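Local atomic coordinates of FtsZ-like protein of unknown function (PDB entry 3C8L), a protein that is of unknown function but is FtsZ-like and forms a four-chain assembly, each chain built on a mixed beta sheet. Residues Ile9-Ile15 with Leu109-Ala114; Val30-Ile34 with Val73-Pro78; Glu57-Pro63 with Thr83-Gly89. One frame throughout, in Å; residues are numbered along the deposited sequence. Where two conformers were deposited one is given.

Contact 1 of 3, residues Ile9-Ile15 with Leu109-Ala114. With IMD (imidazole), chain F.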
# COMPACT_ATOMS: atom_id res chain seq x y z
N ILE A 9 -7.83 13.91 -0.11
CA ILE A 9 -6.51 13.81 0.53
C ILE A 9 -6.03 12.38 0.30
O ILE A 9 -6.73 11.42 0.65
CB ILE A 9 -6.55 14.15 2.04
CG1 ILE A 9 -7.22 15.51 2.30
CG2 ILE A 9 -5.17 14.09 2.63
CD1 ILE A 9 -7.50 15.79 3.76
N GLU A 10 -4.87 12.22 -0.32
CA GLU A 10 -4.27 10.93 -0.65
C GLU A 10 -3.00 10.79 0.17
O GLU A 10 -2.11 11.65 0.08
CB GLU A 10 -3.94 10.92 -2.14
CG GLU A 10 -5.11 11.13 -3.02
CD GLU A 10 -4.69 11.34 -4.46
OE1 GLU A 10 -4.45 10.36 -5.18
OE2 GLU A 10 -4.59 12.53 -4.86
N MSE A 11 -2.87 9.71 0.93
CA MSE A 11 -1.75 9.53 1.83
C MSE A 11 -0.89 8.33 1.44
O MSE A 11 -1.38 7.30 0.96
CB MSE A 11 -2.28 9.41 3.27
CG MSE A 11 -2.80 10.80 3.77
SE MSE A 11 -4.07 10.76 5.21
CE MSE A 11 -5.64 10.16 4.17
N GLY A 12 0.40 8.45 1.69
CA GLY A 12 1.36 7.43 1.34
C GLY A 12 2.61 7.46 2.19
O GLY A 12 2.90 8.48 2.83
N MSE A 13 3.34 6.35 2.15
CA MSE A 13 4.59 6.17 2.90
C MSE A 13 5.71 5.86 1.91
O MSE A 13 5.50 5.11 0.95
CB MSE A 13 4.44 5.00 3.89
CG MSE A 13 5.68 4.69 4.72
SE MSE A 13 5.47 3.24 5.96
CE MSE A 13 5.17 1.95 4.76
N GLY A 14 6.90 6.37 2.19
CA GLY A 14 8.09 6.14 1.37
C GLY A 14 9.28 5.89 2.27
O GLY A 14 9.37 6.44 3.37
N ILE A 15 10.18 5.04 1.81
CA ILE A 15 11.30 4.62 2.61
C ILE A 15 12.62 4.67 1.89
O ILE A 15 12.72 4.19 0.77
CB ILE A 15 11.07 3.14 3.09
CG1 ILE A 15 9.68 2.97 3.73
CG2 ILE A 15 12.19 2.70 4.05
CD1 ILE A 15 9.28 1.53 4.06
N LEU A 109 15.13 5.64 6.73
CA LEU A 109 14.28 6.80 6.91
C LEU A 109 12.92 6.58 6.27
O LEU A 109 12.83 6.23 5.08
CB LEU A 109 14.94 8.05 6.30
CG LEU A 109 16.40 8.29 6.72
CD1 LEU A 109 16.92 9.59 6.04
CD2 LEU A 109 16.56 8.37 8.22
N ILE A 110 11.87 6.84 7.05
CA ILE A 110 10.51 6.67 6.60
C ILE A 110 9.78 8.01 6.60
O ILE A 110 9.75 8.72 7.60
CB ILE A 110 9.75 5.63 7.46
CG1 ILE A 110 10.52 4.31 7.53
CG2 ILE A 110 8.35 5.47 6.89
CD1 ILE A 110 9.92 3.30 8.46
N ALA A 111 9.25 8.38 5.43
CA ALA A 111 8.47 9.58 5.23
C ALA A 111 7.01 9.26 5.01
O ALA A 111 6.68 8.20 4.49
CB ALA A 111 8.96 10.36 3.95
N ILE A 112 6.19 10.23 5.39
CA ILE A 112 4.76 10.23 5.14
C ILE A 112 4.45 11.43 4.25
O ILE A 112 5.01 12.51 4.45
CB ILE A 112 3.98 10.40 6.44
CG1 ILE A 112 4.17 9.16 7.30
CG2 ILE A 112 2.48 10.66 6.18
CD1 ILE A 112 3.68 9.36 8.67
N ALA A 113 3.57 11.24 3.26
CA ALA A 113 3.09 12.32 2.42
C ALA A 113 1.56 12.33 2.41
O ALA A 113 0.92 11.28 2.34
CB ALA A 113 3.61 12.25 0.95
N ALA A 114 0.98 13.52 2.53
CA ALA A 114 -0.43 13.77 2.32
C ALA A 114 -0.51 14.71 1.12
O ALA A 114 0.05 15.81 1.16
CB ALA A 114 -1.12 14.38 3.53
N1 IMD F . -3.51 13.15 -7.06
C2 IMD F . -3.30 12.32 -8.06
N3 IMD F . -2.64 12.98 -9.04
C4 IMD F . -2.43 14.23 -8.62
C5 IMD F . -2.99 14.36 -7.37
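G12 faces A113, and G14 faces A111, as the two antiparallel hydrogen-bonded pairs that join strand segments 9-15 and 109-114. The segment axes come within 4.7 Å, their N-to-C directions 157° apart. Each pair closes a ring of two N-H...O bonds; A111 N to G14 O measures 2.8 Å, and A113 N reaches G12 O at 169°. M13-I112 lies between them and M11-A114 and I15-I110 beyond them, all non-hydrogen-bonded pairs, drawn in by CA-H...O contacts such as M11 CA to A113 O at 3.2 Å.

The face bearing these last pairs is apolar. M13, a selenomethionine, holds CG anti to its own nitrogen (chi1 179°), which sets CG against I110 CG2 at 3.5 Å, with SE 3.8 Å from the same methyl. I15 lies alongside I110, CG1 to CG1 4.1 Å, both pointing one way. A114 CB fills in at the far end, touching M11 CG and I9 CG2. A second subunit packs on this face, its G12 against M13 and its I112 against I110.

The other face has only glycine and alanine at the paired positions, and helix 22-34 lies on it, with A25 against A111 and A29 against A113. Beside the pairing, imidazole N1 donates a short, nearly straight bond of 2.5 Å to E10 OE2, while OE1 takes N37 ND2. The two carboxylate oxygens thus have separate partners, and the strands themselves are held by backbone bonds and apolar packing.

Contact 2 of 3, residues Val30-Ile34 with Val73-Pro78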
# COMPACT_ATOMS: atom_id res chain seq x y z
N VAL A 30 5.24 10.52 -1.82
CA VAL A 30 4.32 11.21 -2.72
C VAL A 30 3.87 10.24 -3.84
O VAL A 30 2.68 10.16 -4.17
CB VAL A 30 4.97 12.48 -3.31
CG1 VAL A 30 4.07 13.13 -4.37
CG2 VAL A 30 5.27 13.48 -2.19
N ARG A 31 4.82 9.49 -4.41
CA ARG A 31 4.48 8.53 -5.47
C ARG A 31 3.47 7.51 -4.93
O ARG A 31 2.47 7.22 -5.58
CB ARG A 31 5.72 7.79 -5.98
CG ARG A 31 5.34 6.65 -6.98
CD ARG A 31 6.52 6.06 -7.65
NE ARG A 31 7.35 5.34 -6.71
CZ ARG A 31 8.63 5.02 -6.92
NH1 ARG A 31 9.24 5.40 -8.04
NH2 ARG A 31 9.30 4.37 -5.99
N ASN A 32 3.75 6.94 -3.76
CA ASN A 32 2.88 5.92 -3.07
C ASN A 32 1.52 6.49 -2.80
O ASN A 32 0.52 5.79 -2.86
CB ASN A 32 3.49 5.46 -1.68
CG ASN A 32 2.66 4.29 -0.89
OD1 ASN A 32 2.06 4.50 0.22
ND2 ASN A 32 2.72 3.07 -1.43
N ALA A 33 1.47 7.78 -2.46
CA ALA A 33 0.20 8.40 -2.11
C ALA A 33 -0.79 8.45 -3.27
O ALA A 33 -2.01 8.33 -3.08
CB ALA A 33 0.43 9.81 -1.56
N ILE A 34 -0.27 8.69 -4.47
CA ILE A 34 -1.11 8.88 -5.61
C ILE A 34 -1.18 7.74 -6.62
O ILE A 34 -2.07 7.71 -7.46
CB ILE A 34 -0.73 10.20 -6.37
CG1 ILE A 34 0.61 10.06 -7.09
CG2 ILE A 34 -0.77 11.41 -5.42
CD1 ILE A 34 1.04 11.26 -7.96
N VAL A 73 10.94 16.42 -5.12
CA VAL A 73 9.71 15.85 -4.56
C VAL A 73 8.50 16.29 -5.38
O VAL A 73 7.66 15.46 -5.73
CB VAL A 73 9.56 16.23 -3.08
CG1 VAL A 73 8.21 15.77 -2.53
CG2 VAL A 73 10.71 15.65 -2.25
N LEU A 74 8.39 17.58 -5.67
CA LEU A 74 7.23 18.06 -6.41
C LEU A 74 7.15 17.54 -7.84
O LEU A 74 6.06 17.42 -8.38
CB LEU A 74 7.11 19.60 -6.37
CG LEU A 74 6.73 20.19 -5.01
CD1 LEU A 74 6.66 21.71 -5.09
CD2 LEU A 74 5.42 19.60 -4.51
N ALA A 75 8.30 17.22 -8.42
CA ALA A 75 8.32 16.68 -9.78
C ALA A 75 7.65 15.29 -9.84
O ALA A 75 7.35 14.81 -10.92
CB ALA A 75 9.76 16.63 -10.32
N VAL A 76 7.44 14.62 -8.71
CA VAL A 76 6.71 13.34 -8.73
C VAL A 76 5.26 13.58 -9.19
O VAL A 76 4.65 12.70 -9.80
CB VAL A 76 6.73 12.69 -7.32
CG1 VAL A 76 5.85 11.43 -7.24
CG2 VAL A 76 8.19 12.37 -6.94
N LEU A 77 4.68 14.75 -8.87
CA LEU A 77 3.32 15.03 -9.30
C LEU A 77 3.31 15.31 -10.78
O LEU A 77 4.11 16.13 -11.27
CB LEU A 77 2.75 16.21 -8.53
CG LEU A 77 2.59 16.10 -7.02
CD1 LEU A 77 2.24 17.45 -6.43
CD2 LEU A 77 1.57 15.03 -6.62
N PRO A 78 2.40 14.64 -11.51
CA PRO A 78 2.33 14.78 -12.94
C PRO A 78 1.79 16.10 -13.51
O PRO A 78 2.03 16.39 -14.66
CB PRO A 78 1.39 13.60 -13.33
CG PRO A 78 0.54 13.37 -12.15
CD PRO A 78 1.43 13.63 -11.00
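V30 and I34, on the last turn of helix 22-34, meet V73, V76, L77 and P78 where V73-P78, from the connection of the beta-alpha-beta unit 55-62, 70-74, 81-94, runs by. A type I turn from L74 to L77 brings the backbone round, with L77 N bonded to L74 O at 3.0 Å, and V76 and L77 are thereby presented to the helix. No hydrogen bond passes between the two segments; the side chains meet by apolar packing.

V30 is at the centre and uses both its methyls. CG2 meets V73 CG1 at 3.7 Å, the two side chains crossing at about a right angle. CG1 is shared, lying 3.8 Å from V76 CG1 and 3.9 Å from L77 CD2. The same V76 methyl, placed anti to its backbone N (chi1 173°), continues past V30 and rests on the helix backbone at R31 N, 3.6 Å away, as well as near R31 CB.

One turn further on, I34 has CG1 between its backbone N and carbonyl carbon (chi1 71°), an uncommon setting in a helix, and the chain then runs extended to CD1. That methyl reaches toward the P78 ring, 3.9 Å from its CD, and crosses L77 at CD2, 4.0 Å off. A bound imidazole, probably from the crystallisation liquor, lies about 4 Å from the I34 side chain.

Beneath this seam is the sheet: V30 also packs on A113 and V115 of strand 107-120, and L77 on I56 of strand 55-62. K82, at the start of strand 81-94, donates NZ to the carbonyls of L74 and L77, tying the turn to the strand that follows it.

Contact 3 of 3, residues Glu57-Pro63 with Thr83-Gly89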
# COMPACT_ATOMS: atom_id res chain seq x y z
N GLU A 57 -1.55 20.49 -2.88
CA GLU A 57 -0.68 20.79 -1.76
C GLU A 57 -0.14 19.47 -1.21
O GLU A 57 -0.91 18.54 -0.92
CB GLU A 57 -1.44 21.51 -0.65
CG GLU A 57 -1.95 22.88 -0.96
CD GLU A 57 -2.77 23.44 0.24
OE1 GLU A 57 -2.85 22.79 1.31
OE2 GLU A 57 -3.35 24.47 0.04
N VAL A 58 1.17 19.43 -0.97
CA VAL A 58 1.83 18.25 -0.46
C VAL A 58 2.38 18.56 0.92
O VAL A 58 3.07 19.57 1.10
CB VAL A 58 2.96 17.79 -1.39
CG1 VAL A 58 3.62 16.51 -0.85
CG2 VAL A 58 2.44 17.57 -2.79
N GLN A 59 2.06 17.70 1.90
CA GLN A 59 2.56 17.81 3.26
C GLN A 59 3.39 16.57 3.53
O GLN A 59 2.84 15.45 3.46
CB GLN A 59 1.38 17.87 4.25
CG GLN A 59 1.81 17.98 5.71
CD GLN A 59 0.68 17.72 6.71
OE1 GLN A 59 -0.46 17.47 6.34
NE2 GLN A 59 1.02 17.79 7.99
N VAL A 60 4.69 16.75 3.78
CA VAL A 60 5.60 15.65 4.10
C VAL A 60 6.16 15.73 5.50
O VAL A 60 6.50 16.82 5.96
CB VAL A 60 6.80 15.61 3.09
CG1 VAL A 60 7.94 14.71 3.59
CG2 VAL A 60 6.32 15.16 1.71
N ALA A 61 6.20 14.59 6.20
CA ALA A 61 6.83 14.48 7.51
C ALA A 61 7.90 13.39 7.36
O ALA A 61 7.61 12.29 6.87
CB ALA A 61 5.85 14.19 8.61
N VAL A 62 9.12 13.70 7.78
CA VAL A 62 10.23 12.78 7.60
C VAL A 62 11.37 13.20 8.54
O VAL A 62 11.42 14.36 8.96
CB VAL A 62 10.75 12.89 6.10
CG1 VAL A 62 11.29 14.32 5.81
CG2 VAL A 62 11.79 11.86 5.74
N PRO A 63 12.27 12.26 8.90
CA PRO A 63 13.44 12.68 9.66
C PRO A 63 14.33 13.58 8.77
O PRO A 63 14.37 13.40 7.55
CB PRO A 63 14.13 11.37 10.05
CG PRO A 63 13.13 10.30 9.78
CD PRO A 63 12.19 10.79 8.78
N THR A 83 2.46 22.91 -4.27
CA THR A 83 3.21 23.45 -3.16
C THR A 83 3.62 22.30 -2.24
O THR A 83 2.95 21.24 -2.20
CB THR A 83 2.45 24.48 -2.35
OG1 THR A 83 1.33 23.86 -1.72
CG2 THR A 83 1.98 25.64 -3.18
N LEU A 84 4.68 22.52 -1.48
CA LEU A 84 5.19 21.54 -0.53
C LEU A 84 5.52 22.15 0.83
O LEU A 84 6.02 23.28 0.90
CB LEU A 84 6.52 20.91 -1.05
CG LEU A 84 7.25 19.89 -0.16
CD1 LEU A 84 6.41 18.62 0.01
CD2 LEU A 84 8.62 19.54 -0.76
N THR A 85 5.19 21.41 1.88
CA THR A 85 5.67 21.72 3.22
C THR A 85 6.40 20.44 3.68
O THR A 85 6.00 19.31 3.32
CB THR A 85 4.60 22.12 4.22
OG1 THR A 85 3.73 21.02 4.49
CG2 THR A 85 3.82 23.33 3.72
N VAL A 86 7.49 20.62 4.43
CA VAL A 86 8.24 19.51 5.00
C VAL A 86 8.39 19.81 6.49
O VAL A 86 8.74 20.93 6.87
CB VAL A 86 9.62 19.31 4.35
CG1 VAL A 86 10.20 17.98 4.76
CG2 VAL A 86 9.49 19.30 2.82
N GLU A 87 8.13 18.81 7.32
CA GLU A 87 8.22 18.93 8.76
C GLU A 87 8.84 17.66 9.35
O GLU A 87 8.91 16.62 8.69
CB GLU A 87 6.82 19.15 9.35
CG GLU A 87 5.90 17.92 9.26
CD GLU A 87 4.46 18.25 9.54
OE1 GLU A 87 4.06 18.21 10.73
OE2 GLU A 87 3.76 18.66 8.61
N SER A 88 9.32 17.76 10.58
CA SER A 88 9.91 16.61 11.27
C SER A 88 8.80 15.63 11.68
O SER A 88 7.80 16.03 12.26
CB SER A 88 10.71 17.05 12.49
OG SER A 88 11.35 15.95 13.09
N GLY A 89 9.03 14.36 11.42
CA GLY A 89 8.06 13.30 11.68
C GLY A 89 8.52 12.05 10.98
O GLY A 89 9.71 11.83 10.76
O HOH W 1 1.78 22.14 0.98
O HOH W 2 4.90 19.25 6.22
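E87 OE2 is gripped by Q59 NE2 at 2.9 Å and by water 2, which donates to it at 2.7 Å. The amide bond is straight (171°) and lies in the plane of the Q59 amide, yet it meets the carboxylate from above its plane. Water 2 also donates to V60 O and accepts from T85 OG1 at 2.7 Å, bridging the side chains of T85 and E87 to the backbone O of V60. E87 arrives there with CG between its backbone N and carbonyl carbon (chi1 70°), which brings CG beside A61 CB. With an alanine in place of E87, the Q59 amide is likely to lose its carboxylate mate, and water 2 one of its anchors. Q59 NE2 has a second acceptor, I92 O of the second subunit, and E87 OE1 binds a glycerol, probably from the crystallisation liquor.

Segments 57-62 and 83-88 are the parallel neighbours of the beta-alpha-beta unit whose helix is 70-74. Their bonds zigzag from V58 N to T83 O at 2.8 Å, through V58 O to T85 N, V60 N to T85 O and V60 O to E87 N, to V62 N and E87 O at 3.1 Å. Water 1 donates to V58 O as well.

On the opposite face the side chains are apolar. L84 CD1 lies 3.6 Å from V58 CG1 and also touches V60 CG2, while V86 CG1 sits near V60 CG1 and, at 4.0 Å, V62 CG1. Helices 22-34 and 70-74 pack over this side, V60 against A26 and L84 against L74. At the E57-T83 end of the pairing, E57 lies alongside T83, while its carboxylate turns to R4 on strand 4-16, outside both segments.

How the contacts relate
Strand 107-120 is shared ground: contact 1 uses one edge of it, and contact 3 is bonded to the other, A114 N to Q59 O at 2.8 Å and I112 N to A61 O at 2.9 Å. Contact 2 lies on the helical side. N32 OD1 there is 3.0 Å from M13 N, a probable hydrogen bond into contact 1, and V30 CG2 is 3.7 Å from V58 CG1 of contact 3. The centres of contacts 1 and 3 are about 9 Å apart, those of 2 and 3 about 12 Å. Contacts 1 and 3 both meet the second subunit. No active site is known; bound imidazole lies by E10 of contact 1 and by I34 of contact 2.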